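Local coordinates for ribose-phosphate pyrophosphokinase (Mycobacterium smegmatis, PDB 5MP7), which probably makes phosphoribosyl pyrophosphate (PRPP) by transferring the pyrophosphoryl group of ATP to the 1-hydroxyl of ribose 5-phosphate, with magnesium as cofactor, at residues E186-S191 / I227-M232; T160-E165 / T297-A302. All blocks are in the same frame, centred on the assembly; numbering follows the deposited sequence.

Contact 1 of 2, residues E186-S191 / I227-M232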
ATOM      1  N   GLU A 186     -30.707  61.011 -40.196  1.00 42.06           N
ATOM      2  CA  GLU A 186     -31.324  62.264 -40.623  1.00 42.36           C
ATOM      3  C   GLU A 186     -30.654  63.468 -39.979  1.00 39.26           C
ATOM      4  O   GLU A 186     -30.427  64.465 -40.635  1.00 40.03           O
ATOM      5  CB  GLU A 186     -32.825  62.257 -40.301  1.00 48.02           C
ATOM      6  CG  GLU A 186     -33.676  63.268 -41.077  1.00 49.41           C
ATOM      7  CD  GLU A 186     -35.170  63.169 -40.735  1.00 51.51           C
ATOM      8  OE1 GLU A 186     -36.017  62.993 -41.664  1.00 49.36           O
ATOM      9  OE2 GLU A 186     -35.503  63.247 -39.513  1.00 54.27           O
ATOM     10  N   LYS A 187     -30.330  63.370 -38.696  1.00 41.24           N
ATOM     11  CA  LYS A 187     -29.586  64.439 -37.992  1.00 44.49           C
ATOM     12  C   LYS A 187     -28.193  64.692 -38.598  1.00 39.87           C
ATOM     13  O   LYS A 187     -27.767  65.822 -38.726  1.00 35.32           O
ATOM     14  CB  LYS A 187     -29.430  64.127 -36.490  1.00 49.97           C
ATOM     15  CG  LYS A 187     -30.725  64.164 -35.666  1.00 55.74           C
ATOM     16  CD  LYS A 187     -30.479  64.147 -34.143  1.00 58.19           C
ATOM     17  CE  LYS A 187     -30.361  65.450 -33.409  1.00 64.47           C
ATOM     18  NZ  LYS A 187     -31.159  66.592 -33.887  1.00 66.68           N
ATOM     19  N   TRP A 188     -27.512  63.632 -38.991  1.00 36.89           N
ATOM     20  CA  TRP A 188     -26.202  63.757 -39.601  1.00 37.67           C
ATOM     21  C   TRP A 188     -26.292  64.443 -40.949  1.00 33.93           C
ATOM     22  O   TRP A 188     -25.448  65.251 -41.295  1.00 30.54           O
ATOM     23  CB  TRP A 188     -25.564  62.375 -39.790  1.00 38.94           C
ATOM     24  CG  TRP A 188     -24.972  61.830 -38.566  1.00 40.15           C
ATOM     25  CD1 TRP A 188     -25.537  61.777 -37.352  1.00 43.98           C
ATOM     26  CD2 TRP A 188     -23.708  61.209 -38.452  1.00 42.17           C
ATOM     27  NE1 TRP A 188     -24.698  61.167 -36.461  1.00 47.63           N
ATOM     28  CE2 TRP A 188     -23.559  60.807 -37.123  1.00 45.24           C
ATOM     29  CE3 TRP A 188     -22.674  60.969 -39.350  1.00 49.55           C
ATOM     30  CZ2 TRP A 188     -22.410  60.175 -36.656  1.00 48.70           C
ATOM     31  CZ3 TRP A 188     -21.527  60.360 -38.893  1.00 50.76           C
ATOM     32  CH2 TRP A 188     -21.403  59.965 -37.557  1.00 51.47           C
ATOM     33  N   ALA A 189     -27.275  64.051 -41.747  1.00 32.88           N
ATOM     34  CA  ALA A 189     -27.451  64.636 -43.083  1.00 32.78           C
ATOM     35  C   ALA A 189     -27.651  66.138 -42.972  1.00 36.87           C
ATOM     36  O   ALA A 189     -27.105  66.888 -43.777  1.00 40.51           O
ATOM     37  CB  ALA A 189     -28.609  63.998 -43.795  1.00 31.79           C
ATOM     38  N   ASP A 190     -28.390  66.578 -41.956  1.00 40.95           N
ATOM     39  CA  ASP A 190     -28.569  68.021 -41.683  1.00 48.04           C
ATOM     40  C   ASP A 190     -27.227  68.698 -41.323  1.00 47.00           C
ATOM     41  O   ASP A 190     -26.890  69.746 -41.855  1.00 42.82           O
ATOM     42  CB  ASP A 190     -29.621  68.269 -40.571  1.00 55.75           C
ATOM     43  CG  ASP A 190     -31.081  67.984 -41.022  1.00 68.90           C
ATOM     44  OD1 ASP A 190     -31.364  68.054 -42.234  1.00 79.36           O
ATOM     45  OD2 ASP A 190     -31.969  67.701 -40.174  1.00 68.52           O
ATOM     46  N   SER A 191     -26.451  68.055 -40.450  1.00 50.32           N
ATOM     47  CA  SER A 191     -25.110  68.535 -40.035  1.00 53.60           C
ATOM     48  C   SER A 191     -24.113  68.620 -41.191  1.00 52.28           C
ATOM     49  O   SER A 191     -23.211  69.444 -41.156  1.00 52.70           O
ATOM     50  CB  SER A 191     -24.503  67.584 -39.005  1.00 54.12           C
ATOM     51  OG  SER A 191     -24.211  66.348 -39.653  1.00 76.09           O
ATOM     52  N   ILE A 227     -21.852  57.725 -46.376  1.00 35.33           N
ATOM     53  CA  ILE A 227     -21.500  57.771 -44.981  1.00 34.62           C
ATOM     54  C   ILE A 227     -22.431  56.803 -44.248  1.00 36.47           C
ATOM     55  O   ILE A 227     -23.586  57.130 -43.990  1.00 34.37           O
ATOM     56  CB  ILE A 227     -21.705  59.175 -44.382  1.00 35.87           C
ATOM     57  CG1 ILE A 227     -21.198  60.288 -45.306  1.00 40.23           C
ATOM     58  CG2 ILE A 227     -21.037  59.277 -43.029  1.00 35.97           C
ATOM     59  CD1 ILE A 227     -19.727  60.255 -45.643  1.00 45.31           C
ATOM     60  N   LEU A 228     -21.924  55.618 -43.927  1.00 35.64           N
ATOM     61  CA  LEU A 228     -22.665  54.603 -43.200  1.00 33.75           C
ATOM     62  C   LEU A 228     -22.521  54.871 -41.723  1.00 38.04           C
ATOM     63  O   LEU A 228     -21.426  54.793 -41.172  1.00 38.66           O
ATOM     64  CB  LEU A 228     -22.071  53.251 -43.489  1.00 35.81           C
ATOM     65  CG  LEU A 228     -22.818  51.946 -43.384  1.00 38.10           C
ATOM     66  CD1 LEU A 228     -24.273  52.081 -43.746  1.00 41.09           C
ATOM     67  CD2 LEU A 228     -22.109  50.944 -44.278  1.00 39.50           C
ATOM     68  N   THR A 229     -23.614  55.201 -41.056  1.00 44.19           N
ATOM     69  CA  THR A 229     -23.537  55.651 -39.668  1.00 44.47           C
ATOM     70  C   THR A 229     -24.250  54.668 -38.730  1.00 42.83           C
ATOM     71  O   THR A 229     -25.362  54.258 -38.982  1.00 41.78           O
ATOM     72  CB  THR A 229     -24.031  57.114 -39.520  1.00 45.59           C
ATOM     73  OG1 THR A 229     -23.806  57.554 -38.185  1.00 54.82           O
ATOM     74  CG2 THR A 229     -25.483  57.250 -39.843  1.00 47.41           C
ATOM     75  N   ASP A 230     -23.585  54.296 -37.647  1.00 42.85           N
ATOM     76  CA  ASP A 230     -24.190  53.463 -36.624  1.00 45.21           C
ATOM     77  C   ASP A 230     -23.759  53.919 -35.228  1.00 43.27           C
ATOM     78  O   ASP A 230     -22.807  54.652 -35.071  1.00 40.94           O
ATOM     79  CB  ASP A 230     -23.838  51.982 -36.857  1.00 53.09           C
ATOM     80  CG  ASP A 230     -25.020  51.018 -36.516  1.00 61.38           C
ATOM     81  OD1 ASP A 230     -26.048  51.481 -35.987  1.00 62.02           O
ATOM     82  OD2 ASP A 230     -24.949  49.789 -36.814  1.00 62.04           O
ATOM     83  N   ASP A 231     -24.506  53.534 -34.213  1.00 42.94           N
ATOM     84  CA  ASP A 231     -24.122  53.777 -32.829  1.00 43.06           C
ATOM     85  C   ASP A 231     -22.884  53.015 -32.411  1.00 40.37           C
ATOM     86  O   ASP A 231     -21.992  53.586 -31.764  1.00 39.09           O
ATOM     87  CB  ASP A 231     -25.309  53.516 -31.882  1.00 50.73           C
ATOM     88  CG  ASP A 231     -25.809  52.059 -31.912  1.00 60.28           C
ATOM     89  OD1 ASP A 231     -25.603  51.354 -32.932  1.00 64.86           O
ATOM     90  OD2 ASP A 231     -26.452  51.621 -30.929  1.00 69.35           O
ATOM     91  N   MET A 232     -22.797  51.753 -32.810  1.00 38.69           N
ATOM     92  CA  MET A 232     -21.672  50.911 -32.444  1.00 44.86           C
ATOM     93  C   MET A 232     -21.361  49.920 -33.540  1.00 42.63           C
ATOM     94  O   MET A 232     -22.210  49.624 -34.358  1.00 45.34           O
ATOM     95  CB  MET A 232     -21.984  50.160 -31.154  1.00 46.33           C
ATOM     96  CG  MET A 232     -22.988  49.041 -31.311  1.00 52.77           C
ATOM     97  SD  MET A 232     -23.149  48.063 -29.822  1.00 60.66           S
ATOM     98  CE  MET A 232     -24.045  49.204 -28.737  1.00 55.82           C
TER
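Thr229 lies under one face of the Trp188 indole. Its OG1 sits 3.2 Å from the ring plane, offset toward the rim, and is closest to CZ2 of Trp188 at 3.3 Å. The CB of Thr229 stands 4.1 Å from the centroid of the six-membered ring of Trp188, only 9° off the ring normal. This is a CH-pi contact over the face. In Thr229 the hydroxyl branch is the one set anti to the backbone N (chi1 -174°), which carries OG1 to the ring. The same oxygen is hydrogen-bonded to Arg181, so this buried hydroxyl has a polar partner beside the indole. Ile227 adds a smaller contact: its CG2 reaches CZ3 of Trp188 at 4.3 Å, obliquely to the ring. Asp230, predicted to bind ribose 5-phosphate, follows Thr229 directly in the chain and has its CB on the side of the strand away from the helix. Strand 225-230 lies between 172-176 and 253-258 in the mixed sheet, parallel to both neighbours. Helix 182-191 packs on one side of it through Trp188, which also touches Gln156 and Thr160 of helix 156-167. Leu228 points the other way and packs on helix 237-248.

Contact 2 of 2, residues T160-E165 / T297-A302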
ATOM      1  N   THR A 160     -18.941  64.351 -37.356  1.00 30.70           N
ATOM      2  CA  THR A 160     -19.305  65.052 -38.593  1.00 31.67           C
ATOM      3  C   THR A 160     -18.348  66.165 -38.874  1.00 31.94           C
ATOM      4  O   THR A 160     -18.111  66.467 -40.012  1.00 36.19           O
ATOM      5  CB  THR A 160     -20.771  65.605 -38.606  1.00 32.24           C
ATOM      6  OG1 THR A 160     -21.003  66.477 -37.502  1.00 32.01           O
ATOM      7  CG2 THR A 160     -21.770  64.449 -38.529  1.00 34.28           C
ATOM      8  N   GLY A 161     -17.808  66.792 -37.840  1.00 34.67           N
ATOM      9  CA  GLY A 161     -16.743  67.775 -37.995  1.00 34.82           C
ATOM     10  C   GLY A 161     -15.532  67.179 -38.703  1.00 35.19           C
ATOM     11  O   GLY A 161     -14.964  67.789 -39.590  1.00 37.94           O
ATOM     12  N   TYR A 162     -15.153  65.967 -38.333  1.00 34.85           N
ATOM     13  CA  TYR A 162     -14.017  65.293 -38.970  1.00 33.52           C
ATOM     14  C   TYR A 162     -14.355  64.933 -40.422  1.00 34.94           C
ATOM     15  O   TYR A 162     -13.549  65.143 -41.321  1.00 36.72           O
ATOM     16  CB  TYR A 162     -13.620  64.066 -38.179  1.00 30.94           C
ATOM     17  CG  TYR A 162     -12.589  63.208 -38.843  1.00 31.29           C
ATOM     18  CD1 TYR A 162     -12.970  62.191 -39.700  1.00 33.39           C
ATOM     19  CD2 TYR A 162     -11.233  63.376 -38.581  1.00 31.43           C
ATOM     20  CE1 TYR A 162     -12.031  61.382 -40.314  1.00 33.06           C
ATOM     21  CE2 TYR A 162     -10.284  62.563 -39.177  1.00 31.26           C
ATOM     22  CZ  TYR A 162     -10.706  61.570 -40.037  1.00 33.58           C
ATOM     23  OH  TYR A 162      -9.803  60.759 -40.648  1.00 35.85           O
ATOM     24  N   ILE A 163     -15.533  64.377 -40.642  1.00 34.58           N
ATOM     25  CA  ILE A 163     -15.975  64.025 -41.992  1.00 34.62           C
ATOM     26  C   ILE A 163     -16.118  65.254 -42.884  1.00 37.48           C
ATOM     27  O   ILE A 163     -15.746  65.206 -44.049  1.00 43.55           O
ATOM     28  CB  ILE A 163     -17.294  63.233 -41.960  1.00 34.11           C
ATOM     29  CG1 ILE A 163     -17.023  61.835 -41.397  1.00 33.86           C
ATOM     30  CG2 ILE A 163     -17.907  63.095 -43.341  1.00 33.02           C
ATOM     31  CD1 ILE A 163     -18.260  61.069 -41.024  1.00 33.51           C
ATOM     32  N   GLY A 164     -16.620  66.355 -42.339  1.00 38.57           N
ATOM     33  CA  GLY A 164     -16.631  67.644 -43.039  1.00 40.40           C
ATOM     34  C   GLY A 164     -15.263  68.168 -43.436  1.00 42.02           C
ATOM     35  O   GLY A 164     -15.121  68.629 -44.540  1.00 47.54           O
ATOM     36  N   GLU A 165     -14.244  68.065 -42.564  1.00 48.42           N
ATOM     37  CA  GLU A 165     -12.839  68.457 -42.882  1.00 49.56           C
ATOM     38  C   GLU A 165     -12.229  67.624 -44.050  1.00 48.68           C
ATOM     39  O   GLU A 165     -11.478  68.166 -44.851  1.00 47.98           O
ATOM     40  CB  GLU A 165     -11.855  68.315 -41.683  1.00 56.29           C
ATOM     41  CG  GLU A 165     -12.056  69.123 -40.391  1.00 67.08           C
ATOM     42  CD  GLU A 165     -11.053  68.764 -39.226  1.00 74.37           C
ATOM     43  OE1 GLU A 165      -9.931  68.214 -39.467  1.00 60.69           O
ATOM     44  OE2 GLU A 165     -11.366  69.064 -38.032  1.00 74.84           O
ATOM     45  N   THR A 297      -9.635  54.950 -37.868  1.00 27.50           N
ATOM     46  CA  THR A 297      -9.272  56.224 -37.265  1.00 30.57           C
ATOM     47  C   THR A 297      -9.988  56.355 -35.940  1.00 28.79           C
ATOM     48  O   THR A 297     -11.167  56.071 -35.859  1.00 25.86           O
ATOM     49  CB  THR A 297      -9.737  57.363 -38.150  1.00 33.85           C
ATOM     50  OG1 THR A 297      -9.084  57.225 -39.425  1.00 38.54           O
ATOM     51  CG2 THR A 297      -9.427  58.714 -37.524  1.00 34.20           C
ATOM     52  N   VAL A 298      -9.261  56.729 -34.894  1.00 28.55           N
ATOM     53  CA  VAL A 298      -9.827  56.846 -33.555  1.00 28.98           C
ATOM     54  C   VAL A 298      -9.748  58.262 -33.101  1.00 27.45           C
ATOM     55  O   VAL A 298      -8.665  58.837 -33.077  1.00 28.44           O
ATOM     56  CB  VAL A 298      -9.104  55.941 -32.544  1.00 31.08           C
ATOM     57  CG1 VAL A 298      -9.742  56.042 -31.183  1.00 31.48           C
ATOM     58  CG2 VAL A 298      -9.188  54.493 -33.022  1.00 34.78           C
ATOM     59  N   LEU A 299     -10.890  58.834 -32.752  1.00 27.47           N
ATOM     60  CA  LEU A 299     -10.910  60.213 -32.237  1.00 27.69           C
ATOM     61  C   LEU A 299     -11.121  60.153 -30.754  1.00 27.73           C
ATOM     62  O   LEU A 299     -11.767  59.228 -30.267  1.00 31.30           O
ATOM     63  CB  LEU A 299     -12.005  61.022 -32.881  1.00 28.16           C
ATOM     64  CG  LEU A 299     -12.004  61.010 -34.413  1.00 31.60           C
ATOM     65  CD1 LEU A 299     -13.282  61.677 -34.899  1.00 31.18           C
ATOM     66  CD2 LEU A 299     -10.776  61.712 -35.019  1.00 31.92           C
ATOM     67  N   SER A 300     -10.554  61.098 -30.020  1.00 24.82           N
ATOM     68  CA  SER A 300     -10.653  61.063 -28.588  1.00 27.42           C
ATOM     69  C   SER A 300     -11.973  61.651 -28.104  1.00 26.95           C
ATOM     70  O   SER A 300     -12.341  62.720 -28.530  1.00 27.78           O
ATOM     71  CB  SER A 300      -9.515  61.849 -27.933  1.00 29.17           C
ATOM     72  OG  SER A 300      -9.513  61.578 -26.520  1.00 33.38           O
ATOM     73  N   ILE A 301     -12.627  60.961 -27.185  1.00 27.92           N
ATOM     74  CA  ILE A 301     -13.787  61.485 -26.481  1.00 32.70           C
ATOM     75  C   ILE A 301     -13.398  62.274 -25.203  1.00 31.87           C
ATOM     76  O   ILE A 301     -14.262  62.805 -24.530  1.00 35.27           O
ATOM     77  CB  ILE A 301     -14.766  60.325 -26.139  1.00 33.99           C
ATOM     78  CG1 ILE A 301     -16.189  60.840 -26.093  1.00 38.94           C
ATOM     79  CG2 ILE A 301     -14.414  59.581 -24.853  1.00 32.57           C
ATOM     80  CD1 ILE A 301     -16.809  60.899 -27.473  1.00 44.90           C
ATOM     81  N   ALA A 302     -12.117  62.333 -24.869  1.00 29.33           N
ATOM     82  CA  ALA A 302     -11.690  62.910 -23.625  1.00 28.89           C
ATOM     83  C   ALA A 302     -12.064  64.363 -23.449  1.00 29.48           C
ATOM     84  O   ALA A 302     -12.492  64.738 -22.346  1.00 27.63           O
ATOM     85  CB  ALA A 302     -10.205  62.720 -23.412  1.00 28.93           C
TER
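Tyr162 reaches from helix 156-167 to Thr297 and Leu299 on strand 296-299. The contact has a polar end and an apolar base. The CG of Tyr162 is anti to its backbone N, and this chi1 of 172° sends the phenol toward the strand. The chi2 of -89° only sets the turn of the ring, whose plane stands nearly at right angles to the plane through CA, CB and CG. At the far end, OH of Tyr162 meets the methyl CG2 of Thr297 at 3.8 Å. The two side chains approach from opposite directions. In Thr297 the branch anti to the backbone N is CG2, and this methyl is the one that meets the phenol; OG1 stands beside that N (chi1 -60°). The two hydroxyls do not bond each other. Both are instead hydrogen-bonded to OE2 of Glu278, which joins them through one carboxylate oxygen.

Nearer the helix, the two methyls of Leu299 divide their contacts. CD2 of Leu299 comes to CD2 of Tyr162 at 4.0 Å, obliquely to the ring. CD1 of Leu299 lies 4.1 Å from CB of Tyr162. The leucine is thus set against both the stem and the ring. Ile280 on the adjacent strand 278-282 touches Tyr162 and Leu299 as well.

Past the strand, OG of Ser300 accepts from N of Ala302 at 3.2 Å, a capping bond at the start of helix 302-314.

The arrangement is a helix packed on the strand that is outermost within this chain, in a mixed, mostly parallel sheet. It fits the phosphoribosyltransferase-like fold of this family and lies away from the predicted substrate sites.

In the fold
From the N terminus, the chain first forms the parallel sheet that runs from 12-16 to 150-153. Helix 156-167 then opens the loop of contact 2, which closes only at strand 296-299. Helix 182-191 opens the shorter loop of contact 1, closed at strand 225-230. Contact 1 is therefore nested inside contact 2. Both set a helix against the same mixed sheet, one at an inner strand and the other at 296-299, the outermost strand on that side within this chain. Their centres lie 13 Å apart. The two helices also pack together: CG2 of Thr160 is 3.7 Å from CE3 of Trp188. Ile163 CD1 approaches Ile227 CG2 at 3.9 Å, bridging the two contacts.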